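Long-range contacts in amine Dehydrogenase (Pseudomonas putida, PDB 1JMX), which probably transfers electrons through two covalently bound c-type hemes as the heme-carrying subunit of a quinohemoprotein amine dehydrogenase: residues 175-180 with 206-211; 234-239 with 252-257; 210-215 with 228-233. One frame throughout, in Å; residues are numbered along the deposited sequence.

How the contacts relate
All three contacts belong to one closed antiparallel barrel of eight strands, and together they illustrate how such a barrel is paired strand by strand and covered at one end. Contact 3 pairs 209-218 with 223-233, contact 2 pairs the next hairpin, and contact 1 lays the loop leading into the barrel over Phe210, which contacts 1 and 3 share. The centres of the three contacts lie about 10 to 12 Å apart. Leu180 CD1 of contact 1 lies 3.9 Å from Trp238 CE3 of contact 2, and Trp238 CZ2 approaches Ala230 CB of contact 3 at 3.3 Å. Toward the hemes, the side chain of Glu237 in contact 2 is about 10 Å from that of Lys32, which binds one of them.

Contact 1. Residues 175-180 with 206-211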
ATOM      1  N   PRO A 175      11.371  -6.371  34.588  1.00 31.50           N
ATOM      2  CA  PRO A 175      11.729  -7.698  35.113  1.00 31.25           C
ATOM      3  C   PRO A 175      12.761  -8.438  34.258  1.00 31.09           C
ATOM      4  O   PRO A 175      12.948  -8.127  33.079  1.00 30.91           O
ATOM      5  CB  PRO A 175      10.390  -8.435  35.100  1.00 30.74           C
ATOM      6  CG  PRO A 175       9.729  -7.864  33.875  1.00 31.46           C
ATOM      7  CD  PRO A 175      10.004  -6.381  34.032  1.00 30.73           C
ATOM      8  N   LYS A 176      13.417  -9.430  34.850  1.00 31.33           N
ATOM      9  CA  LYS A 176      14.410 -10.218  34.119  1.00 31.91           C
ATOM     10  C   LYS A 176      13.721 -11.404  33.445  1.00 30.45           C
ATOM     11  O   LYS A 176      12.533 -11.653  33.674  1.00 29.34           O
ATOM     12  CB  LYS A 176      15.538 -10.677  35.063  1.00 34.35           C
ATOM     13  CG  LYS A 176      16.644 -11.509  34.396  1.00 37.40           C
ATOM     14  CD  LYS A 176      17.856 -11.735  35.307  1.00 40.04           C
ATOM     15  CE  LYS A 176      17.456 -12.245  36.685  1.00 41.34           C
ATOM     16  NZ  LYS A 176      18.597 -12.861  37.420  1.00 41.88           N
ATOM     17  N   ALA A 177      14.455 -12.102  32.581  1.00 29.29           N
ATOM     18  CA  ALA A 177      13.931 -13.254  31.858  1.00 29.26           C
ATOM     19  C   ALA A 177      13.795 -14.476  32.757  1.00 29.63           C
ATOM     20  O   ALA A 177      13.177 -15.468  32.377  1.00 30.10           O
ATOM     21  CB  ALA A 177      14.835 -13.573  30.662  1.00 28.51           C
ATOM     22  N   ASP A 178      14.394 -14.412  33.941  1.00 30.21           N
ATOM     23  CA  ASP A 178      14.323 -15.516  34.890  1.00 30.48           C
ATOM     24  C   ASP A 178      12.899 -15.665  35.451  1.00 29.01           C
ATOM     25  O   ASP A 178      12.569 -16.680  36.066  1.00 29.13           O
ATOM     26  CB  ASP A 178      15.327 -15.296  36.033  1.00 33.43           C
ATOM     27  CG  ASP A 178      14.881 -14.217  37.018  1.00 35.59           C
ATOM     28  OD1 ASP A 178      14.263 -13.213  36.604  1.00 38.36           O
ATOM     29  OD2 ASP A 178      15.152 -14.373  38.225  1.00 38.51           O
ATOM     30  N   ALA A 179      12.071 -14.641  35.243  1.00 26.94           N
ATOM     31  CA  ALA A 179      10.685 -14.641  35.711  1.00 25.41           C
ATOM     32  C   ALA A 179       9.716 -15.391  34.794  1.00 24.49           C
ATOM     33  O   ALA A 179       8.561 -15.597  35.162  1.00 25.25           O
ATOM     34  CB  ALA A 179      10.197 -13.207  35.902  1.00 24.10           C
ATOM     35  N   LEU A 180      10.184 -15.815  33.619  1.00 23.46           N
ATOM     36  CA  LEU A 180       9.321 -16.507  32.656  1.00 22.14           C
ATOM     37  C   LEU A 180       9.326 -18.037  32.623  1.00 21.98           C
ATOM     38  O   LEU A 180       8.327 -18.641  32.234  1.00 21.78           O
ATOM     39  CB  LEU A 180       9.547 -15.959  31.242  1.00 20.52           C
ATOM     40  CG  LEU A 180       9.348 -14.451  31.057  1.00 19.40           C
ATOM     41  CD1 LEU A 180       9.537 -14.099  29.603  1.00 18.52           C
ATOM     42  CD2 LEU A 180       7.968 -14.020  31.534  1.00 19.22           C
ATOM     43  N   GLN A 206      20.461 -19.845  26.587  1.00 33.56           N
ATOM     44  CA  GLN A 206      21.432 -18.755  26.622  1.00 34.65           C
ATOM     45  C   GLN A 206      20.815 -17.350  26.715  1.00 33.59           C
ATOM     46  O   GLN A 206      20.042 -16.949  25.842  1.00 34.52           O
ATOM     47  CB  GLN A 206      22.324 -18.832  25.375  1.00 38.24           C
ATOM     48  CG  GLN A 206      21.527 -18.961  24.053  1.00 43.99           C
ATOM     49  CD  GLN A 206      21.933 -17.942  22.974  1.00 46.52           C
ATOM     50  OE1 GLN A 206      22.626 -18.290  22.004  1.00 47.41           O
ATOM     51  NE2 GLN A 206      21.472 -16.686  23.123  1.00 46.48           N
ATOM     52  N   GLY A 207      21.152 -16.615  27.773  1.00 31.25           N
ATOM     53  CA  GLY A 207      20.671 -15.246  27.941  1.00 29.53           C
ATOM     54  C   GLY A 207      19.178 -14.989  28.093  1.00 28.66           C
ATOM     55  O   GLY A 207      18.571 -15.392  29.085  1.00 28.91           O
ATOM     56  N   ASP A 208      18.607 -14.226  27.160  1.00 26.70           N
ATOM     57  CA  ASP A 208      17.169 -13.917  27.183  1.00 23.81           C
ATOM     58  C   ASP A 208      16.370 -14.778  26.213  1.00 21.57           C
ATOM     59  O   ASP A 208      15.265 -14.414  25.811  1.00 20.79           O
ATOM     60  CB  ASP A 208      16.917 -12.433  26.895  1.00 24.19           C
ATOM     61  CG  ASP A 208      17.325 -11.530  28.047  1.00 24.24           C
ATOM     62  OD1 ASP A 208      17.388 -10.297  27.844  1.00 24.28           O
ATOM     63  OD2 ASP A 208      17.574 -12.050  29.159  1.00 26.99           O
ATOM     64  N   THR A 209      16.948 -15.909  25.822  1.00 20.76           N
ATOM     65  CA  THR A 209      16.291 -16.844  24.920  1.00 20.01           C
ATOM     66  C   THR A 209      15.786 -18.034  25.749  1.00 19.86           C
ATOM     67  O   THR A 209      16.233 -18.251  26.882  1.00 19.86           O
ATOM     68  CB  THR A 209      17.246 -17.329  23.805  1.00 18.96           C
ATOM     69  OG1 THR A 209      18.228 -18.204  24.359  1.00 21.13           O
ATOM     70  CG2 THR A 209      17.958 -16.157  23.162  1.00 18.54           C
ATOM     71  N   PHE A 210      14.845 -18.792  25.194  1.00 19.26           N
ATOM     72  CA  PHE A 210      14.264 -19.933  25.893  1.00 18.74           C
ATOM     73  C   PHE A 210      13.934 -21.044  24.920  1.00 19.57           C
ATOM     74  O   PHE A 210      13.901 -20.838  23.700  1.00 18.13           O
ATOM     75  CB  PHE A 210      12.934 -19.550  26.567  1.00 17.37           C
ATOM     76  CG  PHE A 210      13.003 -18.343  27.458  1.00 17.30           C
ATOM     77  CD1 PHE A 210      13.289 -18.479  28.816  1.00 16.92           C
ATOM     78  CD2 PHE A 210      12.746 -17.070  26.951  1.00 17.56           C
ATOM     79  CE1 PHE A 210      13.318 -17.369  29.650  1.00 16.64           C
ATOM     80  CE2 PHE A 210      12.773 -15.949  27.780  1.00 16.30           C
ATOM     81  CZ  PHE A 210      13.058 -16.098  29.128  1.00 17.55           C
ATOM     82  N   LYS A 211      13.709 -22.228  25.484  1.00 21.29           N
ATOM     83  CA  LYS A 211      13.281 -23.407  24.736  1.00 22.68           C
ATOM     84  C   LYS A 211      11.784 -23.411  25.037  1.00 21.83           C
ATOM     85  O   LYS A 211      11.373 -23.070  26.150  1.00 22.23           O
ATOM     86  CB  LYS A 211      13.921 -24.688  25.280  1.00 24.90           C
ATOM     87  CG  LYS A 211      15.411 -24.846  24.982  1.00 28.20           C
ATOM     88  CD  LYS A 211      15.850 -26.271  25.319  1.00 32.77           C
ATOM     89  CE  LYS A 211      17.337 -26.513  25.055  1.00 35.38           C
ATOM     90  NZ  LYS A 211      17.727 -27.936  25.354  1.00 35.75           N
TER
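Ala177 and Phe210 meet where the loop entering an antiparallel eight-stranded barrel folds across the start of strand 209-218. The ring's outer end does the touching: CZ of Phe210 lies 3.4 Å from CB of Ala177 and 3.3 Å from the carbonyl O of the same residue, which sits at the ring edge, in its plane. That carbonyl also accepts the backbone N-H of Leu180, closing the short 3-10 turn 177-179. The side chains of Leu180 and Phe210 cross at about a right angle, with Leu180 CD1 4.1 Å from Phe210 CZ. On the other flank of Ala177, its methyl rests 3.5 Å from OD2 of Asp208, whose OD1 is engaged in a salt bridge with Lys62. Phe210 reaches the loop because CG stands anti to its carbonyl carbon (chi1 -53°). With the ring cut back to an alanine, Ala177 and Leu180 would probably lose the apolar surface against which the loop packs. Further out, a type II' turn from Gln206 to Thr209, with Gly207 at positive phi, leads the chain into the strand. Gln206 O receives both Thr209 N and Thr209 OG1 from one face of its carbonyl plane, the hydroxyl at 2.7 Å.

Contact 2. Residues 234-239 with 252-257; sequences NGYEWR and VFAALD
A beta hairpin of the barrel, strands 237-244 and 247-256, brings Trp238 opposite Phe253 as an antiparallel hydrogen-bonded pair. Trp238 N donates to Phe253 O, and Phe253 N returns a bond to Trp238 O. The two side chains run alongside each other, with the five-membered ring of Trp238 and the ring of Phe253 only 9° from parallel. The offset is so large that little of one ring lies over the other, and the contact falls to CD1 of Trp238, 3.4 Å from CD2 of Phe253. With CG anti to the backbone N (chi1 173°), the indole lies alongside its neighbour, while NE1 bonds to Gln251 and Phe253 stacks on Phe276.

The hairpin begins at a classic beta bulge, where Tyr236 and Glu237 both face Tyr233 of the preceding strand. Beside it, Ala255 N meets Tyr236 O in the carbonyl plane, on a lone pair, at 2.8 Å and almost perfectly straight (178°). Leu256 runs alongside Tyr236, its CD2 3.4 Å from Tyr236 CB; the phenol's OH bonds to Leu70 O.

On the sheet face carrying Glu237 and Arg239, the guanidinium is pressed flat against Val252, whose CG1 sits over its centre, 3.7 Å from Arg239 CZ. Arg239 turns end-on to Glu237, NH1 and NH2 both gripping OE1, at 2.9 Å for NH1. Both nitrogens approach from the same face of the carboxylate, NH2 from well above its plane. Second charges complete the network: Glu35 pairs with Arg239 NH2 and Arg79 with Glu237 OE2, joining the hairpin to the heme-binding part of the chain.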
ATOM      1  N   ASN A 234      13.255  -6.189  25.860  1.00 15.15           N
ATOM      2  CA  ASN A 234      12.823  -5.166  26.806  1.00 15.30           C
ATOM      3  C   ASN A 234      12.027  -5.677  28.009  1.00 16.21           C
ATOM      4  O   ASN A 234      11.141  -4.990  28.505  1.00 17.41           O
ATOM      5  CB  ASN A 234      12.035  -4.084  26.058  1.00 16.01           C
ATOM      6  CG  ASN A 234      11.895  -2.798  26.850  1.00 16.46           C
ATOM      7  OD1 ASN A 234      12.673  -2.525  27.756  1.00 17.06           O
ATOM      8  ND2 ASN A 234      10.897  -1.999  26.505  1.00 18.28           N
ATOM      9  N   GLY A 235      12.322  -6.899  28.445  1.00 16.68           N
ATOM     10  CA  GLY A 235      11.660  -7.460  29.610  1.00 16.64           C
ATOM     11  C   GLY A 235      10.218  -7.907  29.486  1.00 16.64           C
ATOM     12  O   GLY A 235       9.686  -8.471  30.440  1.00 17.74           O
ATOM     13  N   TYR A 236       9.581  -7.675  28.338  1.00 16.35           N
ATOM     14  CA  TYR A 236       8.189  -8.086  28.153  1.00 15.35           C
ATOM     15  C   TYR A 236       7.832  -8.494  26.729  1.00 15.47           C
ATOM     16  O   TYR A 236       6.914  -9.285  26.536  1.00 15.34           O
ATOM     17  CB  TYR A 236       7.216  -7.006  28.651  1.00 15.29           C
ATOM     18  CG  TYR A 236       7.033  -5.816  27.726  1.00 16.38           C
ATOM     19  CD1 TYR A 236       5.859  -5.657  26.988  1.00 15.27           C
ATOM     20  CD2 TYR A 236       8.026  -4.845  27.601  1.00 16.37           C
ATOM     21  CE1 TYR A 236       5.677  -4.563  26.151  1.00 17.31           C
ATOM     22  CE2 TYR A 236       7.856  -3.747  26.768  1.00 17.21           C
ATOM     23  CZ  TYR A 236       6.682  -3.609  26.050  1.00 17.08           C
ATOM     24  OH  TYR A 236       6.500  -2.507  25.258  1.00 17.25           O
ATOM     25  N   GLU A 237       8.559  -7.971  25.739  1.00 14.53           N
ATOM     26  CA  GLU A 237       8.295  -8.292  24.333  1.00 12.99           C
ATOM     27  C   GLU A 237       8.781  -9.673  23.914  1.00 13.55           C
ATOM     28  O   GLU A 237       9.916  -9.858  23.472  1.00 12.80           O
ATOM     29  CB  GLU A 237       8.863  -7.215  23.406  1.00 11.87           C
ATOM     30  CG  GLU A 237       8.111  -5.886  23.446  1.00 12.37           C
ATOM     31  CD  GLU A 237       6.737  -5.928  22.768  1.00 13.93           C
ATOM     32  OE1 GLU A 237       6.242  -7.017  22.405  1.00 14.94           O
ATOM     33  OE2 GLU A 237       6.141  -4.846  22.595  1.00 14.42           O
ATOM     34  N   TRP A 238       7.872 -10.632  24.026  1.00 14.05           N
ATOM     35  CA  TRP A 238       8.125 -12.023  23.699  1.00 12.66           C
ATOM     36  C   TRP A 238       7.968 -12.320  22.212  1.00 13.12           C
ATOM     37  O   TRP A 238       6.915 -12.076  21.626  1.00 13.82           O
ATOM     38  CB  TRP A 238       7.171 -12.893  24.516  1.00 13.74           C
ATOM     39  CG  TRP A 238       7.185 -14.350  24.187  1.00 13.17           C
ATOM     40  CD1 TRP A 238       6.531 -14.968  23.157  1.00 12.49           C
ATOM     41  CD2 TRP A 238       7.828 -15.387  24.935  1.00 14.47           C
ATOM     42  NE1 TRP A 238       6.720 -16.326  23.224  1.00 14.92           N
ATOM     43  CE2 TRP A 238       7.511 -16.614  24.306  1.00 15.68           C
ATOM     44  CE3 TRP A 238       8.639 -15.401  26.079  1.00 13.16           C
ATOM     45  CZ2 TRP A 238       7.977 -17.846  24.787  1.00 15.46           C
ATOM     46  CZ3 TRP A 238       9.100 -16.621  26.555  1.00 14.37           C
ATOM     47  CH2 TRP A 238       8.769 -17.828  25.908  1.00 13.71           C
ATOM     48  N   ARG A 239       9.024 -12.862  21.613  1.00 11.87           N
ATOM     49  CA  ARG A 239       9.019 -13.228  20.205  1.00 12.69           C
ATOM     50  C   ARG A 239       9.444 -14.677  20.101  1.00 13.84           C
ATOM     51  O   ARG A 239      10.554 -15.029  20.470  1.00 16.06           O
ATOM     52  CB  ARG A 239       9.979 -12.344  19.404  1.00 11.36           C
ATOM     53  CG  ARG A 239       9.567 -10.898  19.349  1.00 10.15           C
ATOM     54  CD  ARG A 239       8.236 -10.726  18.641  1.00  8.09           C
ATOM     55  NE  ARG A 239       7.836  -9.326  18.622  1.00  9.83           N
ATOM     56  CZ  ARG A 239       7.337  -8.684  19.670  1.00  8.79           C
ATOM     57  NH1 ARG A 239       7.161  -9.316  20.819  1.00 10.55           N
ATOM     58  NH2 ARG A 239       7.059  -7.398  19.585  1.00  8.78           N
ATOM     59  N   VAL A 252       3.889 -13.506  19.007  1.00 12.04           N
ATOM     60  CA  VAL A 252       4.152 -12.119  19.353  1.00 11.37           C
ATOM     61  C   VAL A 252       3.268 -11.839  20.568  1.00 12.81           C
ATOM     62  O   VAL A 252       2.068 -11.556  20.442  1.00 13.08           O
ATOM     63  CB  VAL A 252       3.826 -11.160  18.180  1.00 10.97           C
ATOM     64  CG1 VAL A 252       3.981  -9.718  18.614  1.00  9.85           C
ATOM     65  CG2 VAL A 252       4.730 -11.464  16.991  1.00  8.71           C
ATOM     66  N   PHE A 253       3.849 -12.023  21.748  1.00 11.70           N
ATOM     67  CA  PHE A 253       3.123 -11.813  22.993  1.00 12.00           C
ATOM     68  C   PHE A 253       3.772 -10.720  23.813  1.00 12.83           C
ATOM     69  O   PHE A 253       4.909 -10.316  23.563  1.00 14.84           O
ATOM     70  CB  PHE A 253       3.114 -13.082  23.865  1.00 10.09           C
ATOM     71  CG  PHE A 253       2.675 -14.333  23.155  1.00 10.48           C
ATOM     72  CD1 PHE A 253       1.711 -14.298  22.157  1.00 10.53           C
ATOM     73  CD2 PHE A 253       3.244 -15.558  23.489  1.00 10.44           C
ATOM     74  CE1 PHE A 253       1.322 -15.460  21.500  1.00 10.04           C
ATOM     75  CE2 PHE A 253       2.859 -16.725  22.837  1.00 10.52           C
ATOM     76  CZ  PHE A 253       1.895 -16.671  21.838  1.00 10.87           C
ATOM     77  N   ALA A 254       3.011 -10.243  24.788  1.00 12.79           N
ATOM     78  CA  ALA A 254       3.468  -9.252  25.733  1.00 12.86           C
ATOM     79  C   ALA A 254       3.376 -10.060  27.012  1.00 14.45           C
ATOM     80  O   ALA A 254       2.309 -10.552  27.359  1.00 14.42           O
ATOM     81  CB  ALA A 254       2.529  -8.080  25.780  1.00 12.60           C
ATOM     82  N   ALA A 255       4.530 -10.311  27.622  1.00 16.48           N
ATOM     83  CA  ALA A 255       4.627 -11.076  28.858  1.00 17.84           C
ATOM     84  C   ALA A 255       4.721 -10.120  30.032  1.00 19.95           C
ATOM     85  O   ALA A 255       5.776  -9.539  30.296  1.00 21.23           O
ATOM     86  CB  ALA A 255       5.849 -11.986  28.810  1.00 18.76           C
ATOM     87  N   LEU A 256       3.609  -9.959  30.736  1.00 21.51           N
ATOM     88  CA  LEU A 256       3.540  -9.059  31.878  1.00 22.94           C
ATOM     89  C   LEU A 256       2.766  -9.659  33.055  1.00 24.80           C
ATOM     90  O   LEU A 256       1.693 -10.234  32.861  1.00 24.88           O
ATOM     91  CB  LEU A 256       2.854  -7.757  31.456  1.00 23.05           C
ATOM     92  CG  LEU A 256       3.509  -6.923  30.352  1.00 24.69           C
ATOM     93  CD1 LEU A 256       2.515  -5.886  29.839  1.00 24.44           C
ATOM     94  CD2 LEU A 256       4.793  -6.272  30.881  1.00 24.15           C
ATOM     95  N   ASP A 257       3.319  -9.536  34.263  1.00 26.44           N
ATOM     96  CA  ASP A 257       2.654 -10.017  35.480  1.00 28.41           C
ATOM     97  C   ASP A 257       2.298 -11.523  35.414  1.00 27.01           C
ATOM     98  O   ASP A 257       1.217 -11.941  35.833  1.00 27.51           O
ATOM     99  CB  ASP A 257       1.418  -9.111  35.717  1.00 33.31           C
ATOM    100  CG  ASP A 257       0.497  -9.602  36.830  1.00 37.97           C
ATOM    101  OD1 ASP A 257       0.844  -9.449  38.026  1.00 40.07           O
ATOM    102  OD2 ASP A 257      -0.601 -10.120  36.495  1.00 41.15           O
TER

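Contact 3. Residues 210-215 with 228-233; sequences FKVEVK and GSAILY
Val212 places CG1 anti to its backbone N (chi1 -172°), which turns CG2 toward the neighbouring strand, 3.9 Å from CB of Ala230. Leu232 offers its CB to the ring of Phe210, 3.9 Å from CE2, at the edge and near the ring plane. These touches lie along the antiparallel hairpin of strands 209-218 and 223-233, on the face bearing Phe210, Val212 and Ala230.

Within 210-215 and 228-233 two hydrogen-bonded pairs join the strands, and Val214 with Gly226 continues the ladder. Phe210 N reaches Ala230 O at 2.7 Å, answered by Ala230 N to Phe210 O; Val212 N bonds to Gly228 O at 2.9 Å, answered by Gly228 N to Val212 O at 3.0 Å. Between them, Lys211 faces Ser229 as a non-hydrogen-bonded pair, where Ser229 CB packs 3.3 Å from Phe210 O.

Strand 194-204 flanks 209-218 on its other side, and Trp238 of strand 237-244 covers both Val212 and Ala230. The chemistry thus divides by position: reciprocal backbone bonds fix the register, while the valine methyl, the alanine methyl, Leu232 CB and the phenylalanine edge it meets supply apolar packing on one face.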
ATOM      1  N   PHE A 210      14.845 -18.792  25.194  1.00 19.26           N
ATOM      2  CA  PHE A 210      14.264 -19.933  25.893  1.00 18.74           C
ATOM      3  C   PHE A 210      13.934 -21.044  24.920  1.00 19.57           C
ATOM      4  O   PHE A 210      13.901 -20.838  23.700  1.00 18.13           O
ATOM      5  CB  PHE A 210      12.934 -19.550  26.567  1.00 17.37           C
ATOM      6  CG  PHE A 210      13.003 -18.343  27.458  1.00 17.30           C
ATOM      7  CD1 PHE A 210      13.289 -18.479  28.816  1.00 16.92           C
ATOM      8  CD2 PHE A 210      12.746 -17.070  26.951  1.00 17.56           C
ATOM      9  CE1 PHE A 210      13.318 -17.369  29.650  1.00 16.64           C
ATOM     10  CE2 PHE A 210      12.773 -15.949  27.780  1.00 16.30           C
ATOM     11  CZ  PHE A 210      13.058 -16.098  29.128  1.00 17.55           C
ATOM     12  N   LYS A 211      13.709 -22.228  25.484  1.00 21.29           N
ATOM     13  CA  LYS A 211      13.281 -23.407  24.736  1.00 22.68           C
ATOM     14  C   LYS A 211      11.784 -23.411  25.037  1.00 21.83           C
ATOM     15  O   LYS A 211      11.373 -23.070  26.150  1.00 22.23           O
ATOM     16  CB  LYS A 211      13.921 -24.688  25.280  1.00 24.90           C
ATOM     17  CG  LYS A 211      15.411 -24.846  24.982  1.00 28.20           C
ATOM     18  CD  LYS A 211      15.850 -26.271  25.319  1.00 32.77           C
ATOM     19  CE  LYS A 211      17.337 -26.513  25.055  1.00 35.38           C
ATOM     20  NZ  LYS A 211      17.727 -27.936  25.354  1.00 35.75           N
ATOM     21  N   VAL A 212      10.967 -23.767  24.055  1.00 22.41           N
ATOM     22  CA  VAL A 212       9.516 -23.748  24.244  1.00 22.68           C
ATOM     23  C   VAL A 212       8.867 -25.046  23.792  1.00 22.46           C
ATOM     24  O   VAL A 212       9.221 -25.613  22.760  1.00 20.91           O
ATOM     25  CB  VAL A 212       8.854 -22.559  23.467  1.00 22.10           C
ATOM     26  CG1 VAL A 212       7.385 -22.427  23.839  1.00 22.75           C
ATOM     27  CG2 VAL A 212       9.580 -21.247  23.753  1.00 22.63           C
ATOM     28  N   GLU A 213       7.890 -25.495  24.569  1.00 23.76           N
ATOM     29  CA  GLU A 213       7.172 -26.722  24.260  1.00 25.84           C
ATOM     30  C   GLU A 213       5.681 -26.469  24.418  1.00 23.91           C
ATOM     31  O   GLU A 213       5.218 -26.075  25.481  1.00 23.78           O
ATOM     32  CB  GLU A 213       7.609 -27.839  25.209  1.00 30.18           C
ATOM     33  CG  GLU A 213       7.073 -29.211  24.854  1.00 36.71           C
ATOM     34  CD  GLU A 213       8.151 -30.137  24.300  1.00 41.61           C
ATOM     35  OE1 GLU A 213       7.917 -30.766  23.230  1.00 44.42           O
ATOM     36  OE2 GLU A 213       9.228 -30.246  24.939  1.00 43.87           O
ATOM     37  N   VAL A 214       4.944 -26.665  23.337  1.00 23.56           N
ATOM     38  CA  VAL A 214       3.508 -26.463  23.344  1.00 23.18           C
ATOM     39  C   VAL A 214       2.832 -27.827  23.307  1.00 23.30           C
ATOM     40  O   VAL A 214       3.156 -28.668  22.464  1.00 21.73           O
ATOM     41  CB  VAL A 214       3.068 -25.638  22.117  1.00 22.57           C
ATOM     42  CG1 VAL A 214       1.620 -25.247  22.233  1.00 23.21           C
ATOM     43  CG2 VAL A 214       3.937 -24.403  21.986  1.00 23.46           C
ATOM     44  N   LYS A 215       1.934 -28.061  24.258  1.00 23.53           N
ATOM     45  CA  LYS A 215       1.196 -29.314  24.321  1.00 24.13           C
ATOM     46  C   LYS A 215      -0.295 -29.050  24.498  1.00 23.27           C
ATOM     47  O   LYS A 215      -0.728 -28.608  25.554  1.00 23.05           O
ATOM     48  CB  LYS A 215       1.715 -30.197  25.460  1.00 27.07           C
ATOM     49  CG  LYS A 215       2.532 -31.392  24.985  1.00 31.24           C
ATOM     50  CD  LYS A 215       3.774 -30.935  24.228  1.00 35.07           C
ATOM     51  CE  LYS A 215       4.068 -31.819  23.018  1.00 36.97           C
ATOM     52  NZ  LYS A 215       5.069 -31.185  22.090  1.00 37.05           N
ATOM     53  N   GLY A 228       9.902 -25.260  19.872  1.00 20.76           N
ATOM     54  CA  GLY A 228      10.536 -24.105  19.265  1.00 19.78           C
ATOM     55  C   GLY A 228      11.348 -23.321  20.264  1.00 18.80           C
ATOM     56  O   GLY A 228      11.786 -23.858  21.283  1.00 19.51           O
ATOM     57  N   SER A 229      11.550 -22.043  19.977  1.00 18.00           N
ATOM     58  CA  SER A 229      12.319 -21.190  20.866  1.00 18.72           C
ATOM     59  C   SER A 229      11.769 -19.778  20.872  1.00 17.73           C
ATOM     60  O   SER A 229      10.930 -19.422  20.049  1.00 18.65           O
ATOM     61  CB  SER A 229      13.787 -21.187  20.454  1.00 19.14           C
ATOM     62  OG  SER A 229      13.915 -20.837  19.090  1.00 23.29           O
ATOM     63  N   ALA A 230      12.250 -18.976  21.808  1.00 17.38           N
ATOM     64  CA  ALA A 230      11.796 -17.607  21.929  1.00 17.08           C
ATOM     65  C   ALA A 230      12.861 -16.722  22.563  1.00 17.97           C
ATOM     66  O   ALA A 230      13.784 -17.211  23.223  1.00 17.29           O
ATOM     67  CB  ALA A 230      10.528 -17.558  22.747  1.00 16.06           C
ATOM     68  N   ILE A 231      12.755 -15.423  22.292  1.00 18.11           N
ATOM     69  CA  ILE A 231      13.658 -14.419  22.829  1.00 18.94           C
ATOM     70  C   ILE A 231      12.749 -13.416  23.506  1.00 18.33           C
ATOM     71  O   ILE A 231      11.584 -13.279  23.143  1.00 18.70           O
ATOM     72  CB  ILE A 231      14.477 -13.696  21.719  1.00 21.10           C
ATOM     73  CG1 ILE A 231      15.340 -14.704  20.958  1.00 23.92           C
ATOM     74  CG2 ILE A 231      15.408 -12.638  22.341  1.00 21.47           C
ATOM     75  CD1 ILE A 231      16.240 -14.079  19.895  1.00 27.95           C
ATOM     76  N   LEU A 232      13.292 -12.713  24.487  1.00 17.73           N
ATOM     77  CA  LEU A 232      12.531 -11.729  25.228  1.00 18.31           C
ATOM     78  C   LEU A 232      13.240 -10.375  25.124  1.00 18.51           C
ATOM     79  O   LEU A 232      14.402 -10.236  25.517  1.00 19.18           O
ATOM     80  CB  LEU A 232      12.398 -12.196  26.684  1.00 17.75           C
ATOM     81  CG  LEU A 232      11.424 -11.611  27.712  1.00 19.29           C
ATOM     82  CD1 LEU A 232      12.139 -10.672  28.652  1.00 19.89           C
ATOM     83  CD2 LEU A 232      10.228 -10.962  27.053  1.00 18.92           C
ATOM     84  N   TYR A 233      12.539  -9.410  24.531  1.00 16.65           N
ATOM     85  CA  TYR A 233      13.037  -8.051  24.347  1.00 14.55           C
ATOM     86  C   TYR A 233      12.432  -7.099  25.357  1.00 14.78           C
ATOM     87  O   TYR A 233      11.250  -7.188  25.675  1.00 15.93           O
ATOM     88  CB  TYR A 233      12.677  -7.528  22.957  1.00 13.69           C
ATOM     89  CG  TYR A 233      13.244  -8.314  21.811  1.00 10.18           C
ATOM     90  CD1 TYR A 233      12.436  -9.165  21.063  1.00 10.21           C
ATOM     91  CD2 TYR A 233      14.579  -8.173  21.438  1.00 10.29           C
ATOM     92  CE1 TYR A 233      12.937  -9.849  19.969  1.00  9.16           C
ATOM     93  CE2 TYR A 233      15.091  -8.850  20.347  1.00  8.45           C
ATOM     94  CZ  TYR A 233      14.265  -9.683  19.615  1.00  9.93           C
ATOM     95  OH  TYR A 233      14.758 -10.341  18.522  1.00  9.27           O
TER